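Long-range contact in trehalose-6-phosphate phosphatase (Candida albicans, PDB 5DXF), which belongs to glycosyltransferase family 20 and has the two Rossmann-like domains of the GT-B fold: residues 316-321 with 421-426. Numbering follows the deposited sequence.
Sequences GVEEKV and LLRVAD
Arg423 NH2 donates to Glu318 OE2 at 3.0 Å with an N-H...O angle of 162°, nearly straight, in a bond that is also a salt bridge. The acceptor lies close to the guanidinium plane, at its edge, whereas the nitrogen meets the carboxylate from above its plane. The two planes are 63° apart, and one N-H bond joins them, a monodentate salt bridge. Glu318 starts out away from the partner helix; the bend at chi2 (-62°) helps bring its carboxylate back to the arginine. Glu318 OE1 is hydrogen-bonded to Gln322 NE2, and Arg423 NH1 to Ala310 O, so each charged group has a further tie, which probably restrains its rotation.

Beside the bridge, Val321 packs against Arg423 and Val424. With CG1 anti to the backbone N, its branches divide the work. Val321 CG2 sits 3.9 Å above one face of the Arg423 guanidinium, displaced from the centre of the group, and is also 4.0 Å from Arg423 CB, so it packs inside the bend of the arginine chain. Val321 CG1 touches Val424 CG2 at 3.6 Å, where the two valine side chains run antiparallel, alongside one another. Val424 also packs on Leu324. Helix 317-327 is thereby seated against helix 415-424, whose Val424 reaches Leu333 of strand 332-339, consistent with helix packing around a Rossmann-like domain of the GT-B fold.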
ATOM      1  N   GLY A 316      -6.098  22.853  11.414  1.00 93.13           N
ATOM      2  CA  GLY A 316      -5.208  23.103  12.533  1.00 87.03           C
ATOM      3  C   GLY A 316      -3.855  22.428  12.427  1.00 76.53           C
ATOM      4  O   GLY A 316      -3.157  22.275  13.428  1.00 73.79           O
ATOM      5  N   VAL A 317      -3.481  22.021  11.218  1.00 70.33           N
ATOM      6  CA  VAL A 317      -2.172  21.420  10.998  1.00 64.79           C
ATOM      7  C   VAL A 317      -1.077  22.455  11.250  1.00 67.42           C
ATOM      8  O   VAL A 317      -0.004  22.125  11.751  1.00 53.49           O
ATOM      9  CB  VAL A 317      -2.045  20.841   9.569  1.00 73.87           C
ATOM     10  CG1 VAL A 317      -0.623  20.363   9.301  1.00 53.74           C
ATOM     11  CG2 VAL A 317      -3.034  19.702   9.373  1.00 63.95           C
ATOM     12  N   GLU A 318      -1.370  23.713  10.931  1.00 67.08           N
ATOM     13  CA  GLU A 318      -0.406  24.800  11.084  1.00 64.50           C
ATOM     14  C   GLU A 318       0.102  24.958  12.520  1.00 62.72           C
ATOM     15  O   GLU A 318       1.310  25.091  12.746  1.00 58.60           O
ATOM     16  CB  GLU A 318      -1.017  26.120  10.606  1.00 69.30           C
ATOM     17  CG  GLU A 318      -0.393  26.666   9.330  1.00 68.94           C
ATOM     18  CD  GLU A 318       1.079  26.996   9.494  1.00 79.96           C
ATOM     19  OE1 GLU A 318       1.508  27.275  10.634  1.00 79.70           O
ATOM     20  OE2 GLU A 318       1.809  26.975   8.482  1.00 80.43           O
ATOM     21  N   GLU A 319      -0.803  24.903  13.491  1.00 66.52           N
ATOM     22  CA  GLU A 319      -0.405  25.053  14.882  1.00 64.49           C
ATOM     23  C   GLU A 319       0.520  23.939  15.282  1.00 62.45           C
ATOM     24  O   GLU A 319       1.517  24.154  15.955  1.00 59.48           O
ATOM     25  CB  GLU A 319      -1.605  25.034  15.819  1.00 20.00           C
ATOM     26  CG  GLU A 319      -2.956  25.140  15.149  1.00 20.00           C
ATOM     27  CD  GLU A 319      -4.090  25.165  16.149  1.00 20.00           C
ATOM     28  OE1 GLU A 319      -5.237  25.449  15.739  1.00 20.00           O
ATOM     29  OE2 GLU A 319      -3.833  24.904  17.344  1.00 20.00           O
ATOM     30  N   LYS A 320       0.182  22.730  14.862  1.00 67.52           N
ATOM     31  CA  LYS A 320       1.008  21.578  15.165  1.00 61.95           C
ATOM     32  C   LYS A 320       2.384  21.685  14.537  1.00 55.17           C
ATOM     33  O   LYS A 320       3.378  21.399  15.175  1.00 54.14           O
ATOM     34  CB  LYS A 320       0.309  20.315  14.705  1.00 20.00           C
ATOM     35  CG  LYS A 320      -1.172  20.313  15.009  1.00 20.00           C
ATOM     36  CD  LYS A 320      -1.802  18.985  14.652  1.00 20.00           C
ATOM     37  CE  LYS A 320      -2.701  18.496  15.761  1.00 20.00           C
ATOM     38  NZ  LYS A 320      -4.061  18.200  15.247  1.00 20.00           N
ATOM     39  N   VAL A 321       2.433  22.134  13.294  1.00 52.43           N
ATOM     40  CA  VAL A 321       3.693  22.302  12.582  1.00 54.66           C
ATOM     41  C   VAL A 321       4.589  23.313  13.285  1.00 57.75           C
ATOM     42  O   VAL A 321       5.786  23.079  13.454  1.00 54.58           O
ATOM     43  CB  VAL A 321       3.466  22.751  11.123  1.00 59.77           C
ATOM     44  CG1 VAL A 321       4.785  23.145  10.475  1.00 62.19           C
ATOM     45  CG2 VAL A 321       2.779  21.649  10.324  1.00 52.68           C
ATOM     46  N   LEU A 421       3.780  16.216  10.962  1.00 46.68           N
ATOM     47  CA  LEU A 421       5.053  15.494  10.957  1.00 49.59           C
ATOM     48  C   LEU A 421       5.747  15.512   9.590  1.00 38.09           C
ATOM     49  O   LEU A 421       6.951  15.771   9.504  1.00 39.72           O
ATOM     50  CB  LEU A 421       4.840  14.046  11.423  1.00 44.13           C
ATOM     51  CG  LEU A 421       4.642  13.829  12.929  1.00 43.38           C
ATOM     52  CD1 LEU A 421       4.125  12.427  13.218  1.00 39.39           C
ATOM     53  CD2 LEU A 421       5.937  14.092  13.681  1.00 35.58           C
ATOM     54  N   LEU A 422       4.994  15.251   8.528  1.00 40.10           N
ATOM     55  CA  LEU A 422       5.569  15.285   7.187  1.00 41.40           C
ATOM     56  C   LEU A 422       6.032  16.690   6.804  1.00 52.23           C
ATOM     57  O   LEU A 422       7.104  16.852   6.220  1.00 48.37           O
ATOM     58  CB  LEU A 422       4.569  14.765   6.154  1.00 35.44           C
ATOM     59  CG  LEU A 422       4.237  13.274   6.249  1.00 54.09           C
ATOM     60  CD1 LEU A 422       3.307  12.856   5.121  1.00 46.85           C
ATOM     61  CD2 LEU A 422       5.506  12.432   6.245  1.00 42.18           C
ATOM     62  N   ARG A 423       5.238  17.703   7.137  1.00 53.12           N
ATOM     63  CA  ARG A 423       5.591  19.081   6.802  1.00 53.25           C
ATOM     64  C   ARG A 423       6.823  19.593   7.562  1.00 50.90           C
ATOM     65  O   ARG A 423       7.672  20.261   6.975  1.00 60.33           O
ATOM     66  CB  ARG A 423       4.401  20.013   7.051  1.00 54.09           C
ATOM     67  CG  ARG A 423       3.443  20.130   5.872  1.00 56.02           C
ATOM     68  CD  ARG A 423       2.381  21.189   6.122  1.00 58.79           C
ATOM     69  NE  ARG A 423       2.971  22.508   6.324  1.00 75.91           N
ATOM     70  CZ  ARG A 423       2.312  23.562   6.795  1.00 58.85           C
ATOM     71  NH1 ARG A 423       1.030  23.458   7.120  1.00 59.79           N
ATOM     72  NH2 ARG A 423       2.938  24.721   6.946  1.00 55.80           N
ATOM     73  N   VAL A 424       6.933  19.282   8.852  1.00 47.25           N
ATOM     74  CA  VAL A 424       8.069  19.764   9.641  1.00 51.00           C
ATOM     75  C   VAL A 424       9.350  19.011   9.275  1.00 49.98           C
ATOM     76  O   VAL A 424      10.454  19.444   9.602  1.00 37.44           O
ATOM     77  CB  VAL A 424       7.821  19.620  11.170  1.00 62.32           C
ATOM     78  CG1 VAL A 424       8.848  20.424  11.977  1.00 71.11           C
ATOM     79  CG2 VAL A 424       6.411  20.063  11.539  1.00 63.28           C
ATOM     80  N   ALA A 425       9.200  17.887   8.583  1.00 41.35           N
ATOM     81  CA  ALA A 425      10.341  17.037   8.255  1.00 47.09           C
ATOM     82  C   ALA A 425      11.401  17.747   7.412  1.00 56.99           C
ATOM     83  O   ALA A 425      11.085  18.413   6.424  1.00 55.39           O
ATOM     84  CB  ALA A 425       9.867  15.792   7.538  1.00 47.02           C
ATOM     85  N   ASP A 426      12.655  17.623   7.822  1.00 53.27           N
ATOM     86  CA  ASP A 426      13.768  18.089   7.031  1.00 52.07           C
ATOM     87  C   ASP A 426      14.269  16.972   6.121  1.00 56.54           C
ATOM     88  O   ASP A 426      15.046  17.199   5.211  1.00 51.63           O
ATOM     89  CB  ASP A 426      14.890  18.588   7.939  1.00 58.63           C
ATOM     90  CG  ASP A 426      14.461  19.755   8.819  1.00 69.53           C
ATOM     91  OD1 ASP A 426      14.246  20.869   8.294  1.00 60.68           O
ATOM     92  OD2 ASP A 426      14.347  19.556  10.041  1.00 57.72           O
TER